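Local atomic coordinates of CdnC (Chryseobacterium gregarium DSM 19109, PDB entry 7MGV), a protein that probably uses ATP to install omega-ester macrocycles, single and bicyclic, in a multicore precursor peptide during graspetide biosynthesis. Residues 50-64 and 75-87. Residues are numbered along the deposited sequence; the frame is centred on the assembly and turned at random.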
ATOM      1  N   VAL A  50     -14.312  11.610  21.060  1.00 62.01           N
ATOM      2  CA  VAL A  50     -14.091  10.502  20.138  1.00 59.27           C
ATOM      3  C   VAL A  50     -15.120  10.597  19.020  1.00 62.74           C
ATOM      4  O   VAL A  50     -16.323  10.713  19.282  1.00 64.57           O
ATOM      5  CB  VAL A  50     -14.185   9.145  20.856  1.00 55.74           C
ATOM      6  CG1 VAL A  50     -14.421   8.027  19.853  1.00 59.56           C
ATOM      7  CG2 VAL A  50     -12.927   8.882  21.660  1.00 58.96           C
ATOM      8  N   ILE A  51     -14.647  10.554  17.778  1.00 54.18           N
ATOM      9  CA  ILE A  51     -15.507  10.490  16.602  1.00 52.28           C
ATOM     10  C   ILE A  51     -15.329   9.112  15.980  1.00 54.93           C
ATOM     11  O   ILE A  51     -14.231   8.763  15.530  1.00 52.42           O
ATOM     12  CB  ILE A  51     -15.183  11.601  15.592  1.00 48.17           C
ATOM     13  CG1 ILE A  51     -15.419  12.975  16.221  1.00 49.98           C
ATOM     14  CG2 ILE A  51     -16.024  11.438  14.336  1.00 44.28           C
ATOM     15  CD1 ILE A  51     -15.136  14.127  15.284  1.00 41.99           C
ATOM     16  N   ARG A  52     -16.406   8.332  15.958  1.00 45.67           N
ATOM     17  CA  ARG A  52     -16.364   6.960  15.471  1.00 49.43           C
ATOM     18  C   ARG A  52     -16.771   6.926  14.003  1.00 51.26           C
ATOM     19  O   ARG A  52     -17.898   7.295  13.656  1.00 54.77           O
ATOM     20  CB  ARG A  52     -17.281   6.066  16.303  1.00 51.41           C
ATOM     21  CG  ARG A  52     -17.048   4.575  16.108  1.00 58.58           C
ATOM     22  CD  ARG A  52     -17.841   3.764  17.120  1.00 64.90           C
ATOM     23  NE  ARG A  52     -17.249   2.452  17.362  1.00 74.46           N
ATOM     24  CZ  ARG A  52     -17.787   1.304  16.963  1.00 71.62           C
ATOM     25  NH1 ARG A  52     -18.936   1.302  16.299  1.00 78.37           N
ATOM     26  NH2 ARG A  52     -17.179   0.157  17.230  1.00 72.51           N
ATOM     27  N   PHE A  53     -15.855   6.483  13.147  1.00 55.17           N
ATOM     28  CA  PHE A  53     -16.109   6.301  11.721  1.00 51.71           C
ATOM     29  C   PHE A  53     -16.061   4.801  11.451  1.00 55.75           C
ATOM     30  O   PHE A  53     -14.984   4.227  11.267  1.00 58.67           O
ATOM     31  CB  PHE A  53     -15.090   7.064  10.877  1.00 45.96           C
ATOM     32  CG  PHE A  53     -15.417   7.110   9.404  1.00 54.60           C
ATOM     33  CD1 PHE A  53     -16.612   6.603   8.918  1.00 55.44           C
ATOM     34  CD2 PHE A  53     -14.521   7.667   8.506  1.00 56.11           C
ATOM     35  CE1 PHE A  53     -16.904   6.647   7.566  1.00 53.35           C
ATOM     36  CE2 PHE A  53     -14.809   7.716   7.155  1.00 55.27           C
ATOM     37  CZ  PHE A  53     -16.001   7.204   6.684  1.00 47.93           C
ATOM     38  N   ASN A  54     -17.232   4.169  11.428  1.00 59.01           N
ATOM     39  CA  ASN A  54     -17.314   2.739  11.164  1.00 62.33           C
ATOM     40  C   ASN A  54     -17.230   2.508   9.662  1.00 59.74           C
ATOM     41  O   ASN A  54     -18.059   3.014   8.896  1.00 52.05           O
ATOM     42  CB  ASN A  54     -18.593   2.156  11.755  1.00 64.08           C
ATOM     43  CG  ASN A  54     -18.389   1.643  13.166  1.00 69.89           C
ATOM     44  OD1 ASN A  54     -19.246   0.956  13.720  1.00 73.66           O
ATOM     45  ND2 ASN A  54     -17.244   1.973  13.755  1.00 73.60           N
ATOM     46  N   VAL A  55     -16.228   1.734   9.248  1.00 56.64           N
ATOM     47  CA  VAL A  55     -15.797   1.738   7.857  1.00 54.37           C
ATOM     48  C   VAL A  55     -16.650   0.838   6.971  1.00 52.68           C
ATOM     49  O   VAL A  55     -16.723   1.070   5.757  1.00 48.37           O
ATOM     50  CB  VAL A  55     -14.308   1.350   7.798  1.00 52.30           C
ATOM     51  CG1 VAL A  55     -14.128  -0.162   7.765  1.00 49.10           C
ATOM     52  CG2 VAL A  55     -13.633   2.018   6.631  1.00 46.47           C
ATOM     53  N   ASP A  56     -17.305  -0.179   7.537  1.00 50.98           N
ATOM     54  CA  ASP A  56     -18.191  -1.016   6.737  1.00 48.59           C
ATOM     55  C   ASP A  56     -19.456  -0.277   6.328  1.00 54.02           C
ATOM     56  O   ASP A  56     -20.095  -0.665   5.343  1.00 51.04           O
ATOM     57  CB  ASP A  56     -18.555  -2.289   7.504  1.00 54.09           C
ATOM     58  CG  ASP A  56     -19.060  -2.003   8.904  1.00 62.91           C
ATOM     59  OD1 ASP A  56     -18.636  -0.989   9.498  1.00 61.91           O
ATOM     60  OD2 ASP A  56     -19.880  -2.797   9.411  1.00 66.82           O
ATOM     61  N   GLU A  57     -19.825   0.777   7.053  1.00 59.31           N
ATOM     62  CA  GLU A  57     -21.016   1.553   6.740  1.00 64.15           C
ATOM     63  C   GLU A  57     -20.764   2.635   5.699  1.00 64.44           C
ATOM     64  O   GLU A  57     -21.677   3.416   5.411  1.00 64.54           O
ATOM     65  CB  GLU A  57     -21.581   2.186   8.013  1.00 61.29           C
ATOM     66  CG  GLU A  57     -21.719   1.237   9.194  1.00 70.25           C
ATOM     67  CD  GLU A  57     -22.901   0.286   9.080  1.00 79.95           C
ATOM     68  OE1 GLU A  57     -23.771   0.328   9.976  1.00 83.33           O
ATOM     69  OE2 GLU A  57     -22.964  -0.511   8.119  1.00 71.88           O
ATOM     70  N   TYR A  58     -19.556   2.705   5.133  1.00 55.81           N
ATOM     71  CA  TYR A  58     -19.246   3.631   4.050  1.00 49.03           C
ATOM     72  C   TYR A  58     -19.246   2.876   2.733  1.00 49.21           C
ATOM     73  O   TYR A  58     -18.649   1.793   2.655  1.00 45.02           O
ATOM     74  CB  TYR A  58     -17.884   4.285   4.275  1.00 47.84           C
ATOM     75  CG  TYR A  58     -17.424   5.172   3.138  1.00 47.43           C
ATOM     76  CD1 TYR A  58     -17.893   6.474   3.014  1.00 38.52           C
ATOM     77  CD2 TYR A  58     -16.519   4.709   2.190  1.00 41.59           C
ATOM     78  CE1 TYR A  58     -17.478   7.287   1.977  1.00 45.16           C
ATOM     79  CE2 TYR A  58     -16.098   5.517   1.148  1.00 41.90           C
ATOM     80  CZ  TYR A  58     -16.582   6.803   1.047  1.00 43.48           C
ATOM     81  OH  TYR A  58     -16.165   7.610   0.014  1.00 46.24           O
ATOM     82  N   PRO A  59     -19.878   3.397   1.669  1.00 48.02           N
ATOM     83  CA  PRO A  59     -20.532   4.703   1.594  1.00 47.61           C
ATOM     84  C   PRO A  59     -22.038   4.656   1.835  1.00 49.95           C
ATOM     85  O   PRO A  59     -22.713   5.671   1.662  1.00 51.45           O
ATOM     86  CB  PRO A  59     -20.243   5.127   0.159  1.00 43.17           C
ATOM     87  CG  PRO A  59     -20.344   3.832  -0.597  1.00 43.87           C
ATOM     88  CD  PRO A  59     -19.880   2.732   0.353  1.00 44.29           C
ATOM     89  N   LEU A  60     -22.555   3.492   2.229  1.00 51.64           N
ATOM     90  CA  LEU A  60     -24.002   3.316   2.317  1.00 58.27           C
ATOM     91  C   LEU A  60     -24.596   4.133   3.459  1.00 57.40           C
ATOM     92  O   LEU A  60     -25.471   4.979   3.243  1.00 64.53           O
ATOM     93  CB  LEU A  60     -24.343   1.832   2.473  1.00 51.26           C
ATOM     94  CG  LEU A  60     -25.466   1.318   1.568  1.00 57.46           C
ATOM     95  CD1 LEU A  60     -25.171   1.633   0.108  1.00 57.98           C
ATOM     96  CD2 LEU A  60     -25.679  -0.176   1.762  1.00 64.60           C
ATOM     97  N   LYS A  61     -24.133   3.899   4.688  1.00 59.38           N
ATOM     98  CA  LYS A  61     -24.776   4.472   5.864  1.00 56.84           C
ATOM     99  C   LYS A  61     -24.073   5.710   6.414  1.00 66.51           C
ATOM    100  O   LYS A  61     -24.678   6.432   7.216  1.00 69.61           O
ATOM    101  CB  LYS A  61     -24.898   3.409   6.964  1.00 54.17           C
ATOM    102  CG  LYS A  61     -25.922   2.321   6.640  1.00 54.70           C
ATOM    103  CD  LYS A  61     -25.915   1.204   7.673  1.00 67.23           C
ATOM    104  CE  LYS A  61     -27.070   0.233   7.463  1.00 65.89           C
ATOM    105  NZ  LYS A  61     -27.100  -0.332   6.084  1.00 60.75           N
ATOM    106  N   ASN A  62     -22.833   5.978   6.015  1.00 62.43           N
ATOM    107  CA  ASN A  62     -22.178   7.244   6.313  1.00 63.03           C
ATOM    108  C   ASN A  62     -22.011   8.060   5.039  1.00 61.54           C
ATOM    109  O   ASN A  62     -22.023   7.528   3.926  1.00 66.31           O
ATOM    110  CB  ASN A  62     -20.802   7.050   6.966  1.00 64.36           C
ATOM    111  CG  ASN A  62     -20.823   6.064   8.111  1.00 75.63           C
ATOM    112  OD1 ASN A  62     -20.391   4.924   7.963  1.00 74.45           O
ATOM    113  ND2 ASN A  62     -21.325   6.498   9.261  1.00 75.05           N
ATOM    114  N   LYS A  63     -21.859   9.373   5.215  1.00 49.04           N
ATOM    115  CA  LYS A  63     -21.570  10.273   4.103  1.00 52.18           C
ATOM    116  C   LYS A  63     -20.368  11.132   4.463  1.00 50.44           C
ATOM    117  O   LYS A  63     -20.384  11.830   5.479  1.00 55.57           O
ATOM    118  CB  LYS A  63     -22.786  11.141   3.759  1.00 62.78           C
ATOM    119  CG  LYS A  63     -24.056  10.337   3.517  1.00 73.02           C
ATOM    120  CD  LYS A  63     -25.312  11.142   3.810  1.00 69.94           C
ATOM    121  CE  LYS A  63     -26.546  10.471   3.222  1.00 75.91           C
ATOM    122  NZ  LYS A  63     -27.087   9.424   4.134  1.00 87.62           N
ATOM    123  N   LEU A  64     -19.332  11.087   3.633  1.00 54.25           N
ATOM    124  CA  LEU A  64     -18.075  11.774   3.895  1.00 52.41           C
ATOM    125  C   LEU A  64     -17.795  12.768   2.776  1.00 47.86           C
ATOM    126  O   LEU A  64     -18.028  12.472   1.601  1.00 45.92           O
ATOM    127  CB  LEU A  64     -16.925  10.768   4.011  1.00 55.99           C
ATOM    128  CG  LEU A  64     -15.503  11.310   4.152  1.00 50.22           C
ATOM    129  CD1 LEU A  64     -15.273  11.893   5.539  1.00 45.84           C
ATOM    130  CD2 LEU A  64     -14.497  10.209   3.850  1.00 38.46           C
ATOM    131  N   THR A  75     -13.738  19.104   6.016  1.00 55.81           N
ATOM    132  CA  THR A  75     -14.071  17.687   5.919  1.00 53.53           C
ATOM    133  C   THR A  75     -15.179  17.378   6.914  1.00 55.69           C
ATOM    134  O   THR A  75     -15.001  17.565   8.122  1.00 64.61           O
ATOM    135  CB  THR A  75     -12.849  16.807   6.194  1.00 48.64           C
ATOM    136  OG1 THR A  75     -11.760  17.209   5.352  1.00 55.89           O
ATOM    137  CG2 THR A  75     -13.176  15.346   5.931  1.00 55.20           C
ATOM    138  N   THR A  76     -16.318  16.905   6.409  1.00 44.49           N
ATOM    139  CA  THR A  76     -17.457  16.593   7.260  1.00 55.29           C
ATOM    140  C   THR A  76     -17.903  15.151   7.063  1.00 53.19           C
ATOM    141  O   THR A  76     -17.877  14.619   5.946  1.00 51.50           O
ATOM    142  CB  THR A  76     -18.643  17.545   7.007  1.00 55.86           C
ATOM    143  OG1 THR A  76     -19.409  17.074   5.892  1.00 65.74           O
ATOM    144  CG2 THR A  76     -18.158  18.966   6.734  1.00 59.04           C
ATOM    145  N   LEU A  77     -18.325  14.539   8.170  1.00 49.55           N
ATOM    146  CA  LEU A  77     -18.729  13.142   8.248  1.00 58.85           C
ATOM    147  C   LEU A  77     -20.116  13.073   8.875  1.00 61.81           C
ATOM    148  O   LEU A  77     -20.339  13.606   9.968  1.00 60.29           O
ATOM    149  CB  LEU A  77     -17.728  12.335   9.070  1.00 49.36           C
ATOM    150  CG  LEU A  77     -18.172  11.012   9.693  1.00 50.32           C
ATOM    151  CD1 LEU A  77     -18.470   9.930   8.648  1.00 57.32           C
ATOM    152  CD2 LEU A  77     -17.133  10.539  10.695  1.00 57.64           C
ATOM    153  N   GLU A  78     -21.047  12.415   8.187  1.00 63.02           N
ATOM    154  CA  GLU A  78     -22.431  12.290   8.628  1.00 67.80           C
ATOM    155  C   GLU A  78     -22.726  10.824   8.910  1.00 68.77           C
ATOM    156  O   GLU A  78     -22.664   9.984   8.001  1.00 69.46           O
ATOM    157  CB  GLU A  78     -23.394  12.866   7.587  1.00 69.83           C
ATOM    158  CG  GLU A  78     -23.024  14.281   7.149  1.00 70.13           C
ATOM    159  CD  GLU A  78     -24.239  15.139   6.863  1.00 67.81           C
ATOM    160  OE1 GLU A  78     -24.072  16.360   6.657  1.00 78.36           O
ATOM    161  OE2 GLU A  78     -25.359  14.591   6.845  1.00 69.54           O
ATOM    162  N   THR A  79     -23.029  10.536  10.172  1.00 72.31           N
ATOM    163  CA  THR A  79     -23.273   9.237  10.771  1.00 77.42           C
ATOM    164  C   THR A  79     -24.737   9.118  11.174  1.00 86.84           C
ATOM    165  O   THR A  79     -25.411  10.134  11.395  1.00 77.08           O
ATOM    166  CB  THR A  79     -22.368   9.075  12.008  1.00 82.64           C
ATOM    167  OG1 THR A  79     -21.004   9.329  11.646  1.00 84.80           O
ATOM    168  CG2 THR A  79     -22.454   7.686  12.625  1.00 77.89           C
ATOM    169  N   PRO A  80     -25.284   7.901  11.257  1.00 89.18           N
ATOM    170  CA  PRO A  80     -26.594   7.729  11.904  1.00 87.35           C
ATOM    171  C   PRO A  80     -26.646   8.270  13.322  1.00 86.17           C
ATOM    172  O   PRO A  80     -27.737   8.610  13.799  1.00 85.14           O
ATOM    173  CB  PRO A  80     -26.801   6.210  11.877  1.00 76.89           C
ATOM    174  CG  PRO A  80     -26.066   5.766  10.663  1.00 76.24           C
ATOM    175  CD  PRO A  80     -24.891   6.702  10.488  1.00 83.44           C
ATOM    176  N   GLU A  81     -25.508   8.361  14.009  1.00 86.80           N
ATOM    177  CA  GLU A  81     -25.459   8.851  15.381  1.00 85.66           C
ATOM    178  C   GLU A  81     -25.186  10.350  15.458  1.00 83.93           C
ATOM    179  O   GLU A  81     -25.942  11.088  16.102  1.00 82.86           O
ATOM    180  CB  GLU A  81     -24.389   8.087  16.171  1.00 90.48           C
ATOM    181  CG  GLU A  81     -24.755   6.647  16.484  1.00 91.66           C
ATOM    182  CD  GLU A  81     -23.593   5.692  16.301  1.00101.17           C
ATOM    183  OE1 GLU A  81     -23.674   4.548  16.796  1.00 89.02           O
ATOM    184  OE2 GLU A  81     -22.594   6.090  15.665  1.00108.02           O
ATOM    185  N   LYS A  82     -24.114  10.815  14.817  1.00 91.41           N
ATOM    186  CA  LYS A  82     -23.675  12.197  14.950  1.00 84.23           C
ATOM    187  C   LYS A  82     -23.341  12.768  13.580  1.00 80.21           C
ATOM    188  O   LYS A  82     -23.220  12.044  12.589  1.00 75.12           O
ATOM    189  CB  LYS A  82     -22.452  12.311  15.873  1.00 81.98           C
ATOM    190  CG  LYS A  82     -22.288  11.156  16.855  1.00 75.49           C
ATOM    191  CD  LYS A  82     -21.010  11.282  17.672  1.00 71.84           C
ATOM    192  CE  LYS A  82     -19.779  10.926  16.850  1.00 75.95           C
ATOM    193  NZ  LYS A  82     -19.521   9.456  16.836  1.00 62.46           N
ATOM    194  N   LYS A  83     -23.204  14.090  13.534  1.00 71.86           N
ATOM    195  CA  LYS A  83     -22.662  14.800  12.383  1.00 66.97           C
ATOM    196  C   LYS A  83     -21.479  15.627  12.865  1.00 71.60           C
ATOM    197  O   LYS A  83     -21.630  16.454  13.771  1.00 70.08           O
ATOM    198  CB  LYS A  83     -23.717  15.689  11.723  1.00 57.22           C
ATOM    199  CG  LYS A  83     -23.301  16.233  10.366  1.00 63.09           C
ATOM    200  CD  LYS A  83     -23.530  17.733  10.273  1.00 59.45           C
ATOM    201  CE  LYS A  83     -22.531  18.504  11.123  1.00 65.74           C
ATOM    202  NZ  LYS A  83     -21.127  18.279  10.678  1.00 63.31           N
ATOM    203  N   ASN A  84     -20.311  15.408  12.265  1.00 67.86           N
ATOM    204  CA  ASN A  84     -19.071  16.000  12.744  1.00 64.20           C
ATOM    205  C   ASN A  84     -18.304  16.620  11.585  1.00 63.01           C
ATOM    206  O   ASN A  84     -18.554  16.323  10.414  1.00 62.45           O
ATOM    207  CB  ASN A  84     -18.194  14.956  13.447  1.00 56.51           C
ATOM    208  CG  ASN A  84     -18.935  14.211  14.541  1.00 61.64           C
ATOM    209  OD1 ASN A  84     -19.532  13.162  14.298  1.00 65.09           O
ATOM    210  ND2 ASN A  84     -18.896  14.748  15.755  1.00 64.80           N
ATOM    211  N   SER A  85     -17.366  17.500  11.929  1.00 60.40           N
ATOM    212  CA  SER A  85     -16.390  18.033  10.990  1.00 59.15           C
ATOM    213  C   SER A  85     -15.010  17.531  11.391  1.00 60.42           C
ATOM    214  O   SER A  85     -14.660  17.536  12.574  1.00 60.58           O
ATOM    215  CB  SER A  85     -16.426  19.566  10.962  1.00 58.82           C
ATOM    216  OG  SER A  85     -15.388  20.119  11.747  1.00 71.48           O
ATOM    217  N   LEU A  86     -14.227  17.087  10.408  1.00 62.67           N
ATOM    218  CA  LEU A  86     -13.003  16.349  10.689  1.00 60.79           C
ATOM    219  C   LEU A  86     -11.721  17.083  10.320  1.00 57.05           C
ATOM    220  O   LEU A  86     -10.639  16.611  10.684  1.00 59.75           O
ATOM    221  CB  LEU A  86     -13.018  15.001   9.956  1.00 61.68           C
ATOM    222  CG  LEU A  86     -14.251  14.126  10.181  1.00 54.13           C
ATOM    223  CD1 LEU A  86     -14.192  12.906   9.282  1.00 49.08           C
ATOM    224  CD2 LEU A  86     -14.363  13.718  11.641  1.00 44.29           C
ATOM    225  N   GLU A  87     -11.800  18.211   9.609  1.00 59.10           N
ATOM    226  CA  GLU A  87     -10.589  18.911   9.192  1.00 60.70           C
ATOM    227  C   GLU A  87      -9.788  19.466  10.364  1.00 59.98           C
ATOM    228  O   GLU A  87      -8.663  19.932  10.153  1.00 67.91           O
ATOM    229  CB  GLU A  87     -10.944  20.045   8.228  1.00 61.10           C
ATOM    230  CG  GLU A  87     -11.595  21.249   8.890  1.00 68.06           C
ATOM    231  CD  GLU A  87     -13.053  21.012   9.235  1.00 71.39           C
ATOM    232  OE1 GLU A  87     -13.424  21.195  10.412  1.00 75.34           O
ATOM    233  OE2 GLU A  87     -13.829  20.640   8.329  1.00 69.21           O
TER
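Leu77 packs against Ile51 and Phe53 where a small antiparallel sheet lies over the end strand of a parallel one, while Lys63 and Glu78 pair within the antiparallel sheet itself. Strand 48-54 is outermost in the four-stranded parallel sheet; its segment axis and that of strand 75-78 come no nearer than 9.1 Å, at 70°, a spacing bridged by side chains. Leu77 CD1 sits over one face of the Phe53 ring, 4.0 Å from the centroid and 19° off the normal, a CH-pi contact shifted toward the rim. The other methyl, CD2, meets Ile51 CG2 at 3.9 Å and also touches the root of the Phe53 side chain. With CG1 beside its backbone N (chi1 -62°) and an extended chain beyond, Ile51 sends CD1 past Asn84, running counter to that side chain, to reach Leu86 CD2 at 3.7 Å. Replacing Ile51 with an alanine would probably open a gap beneath Leu77 and Leu86 and deprive the Asn84 side chain of the apolar surface it lies along. Leu86 turns its CD1 to Leu64 CD1, 4.0 Å away, the two side chains crossing at about a right angle. Within the antiparallel sheet the backbones pair directly: Lys63 N gives to Glu78 O at 3.0 Å, and Glu78 N returns a bond to Lys63 O at 2.8 Å, making a hydrogen-bonded antiparallel pair. Leu64 and Leu77 form the next, non-hydrogen-bonded pair. On the edge facing away from strand 72-78, Leu64 N and O bond to the side chains of Asn169 and Thr168 of the second subunit. The backbone pairs join two strands of an antiparallel meander, which Leu77, Leu86 and Asn84 pack onto the parallel sheet of the MvdD-type pre-ATP-grasp domain.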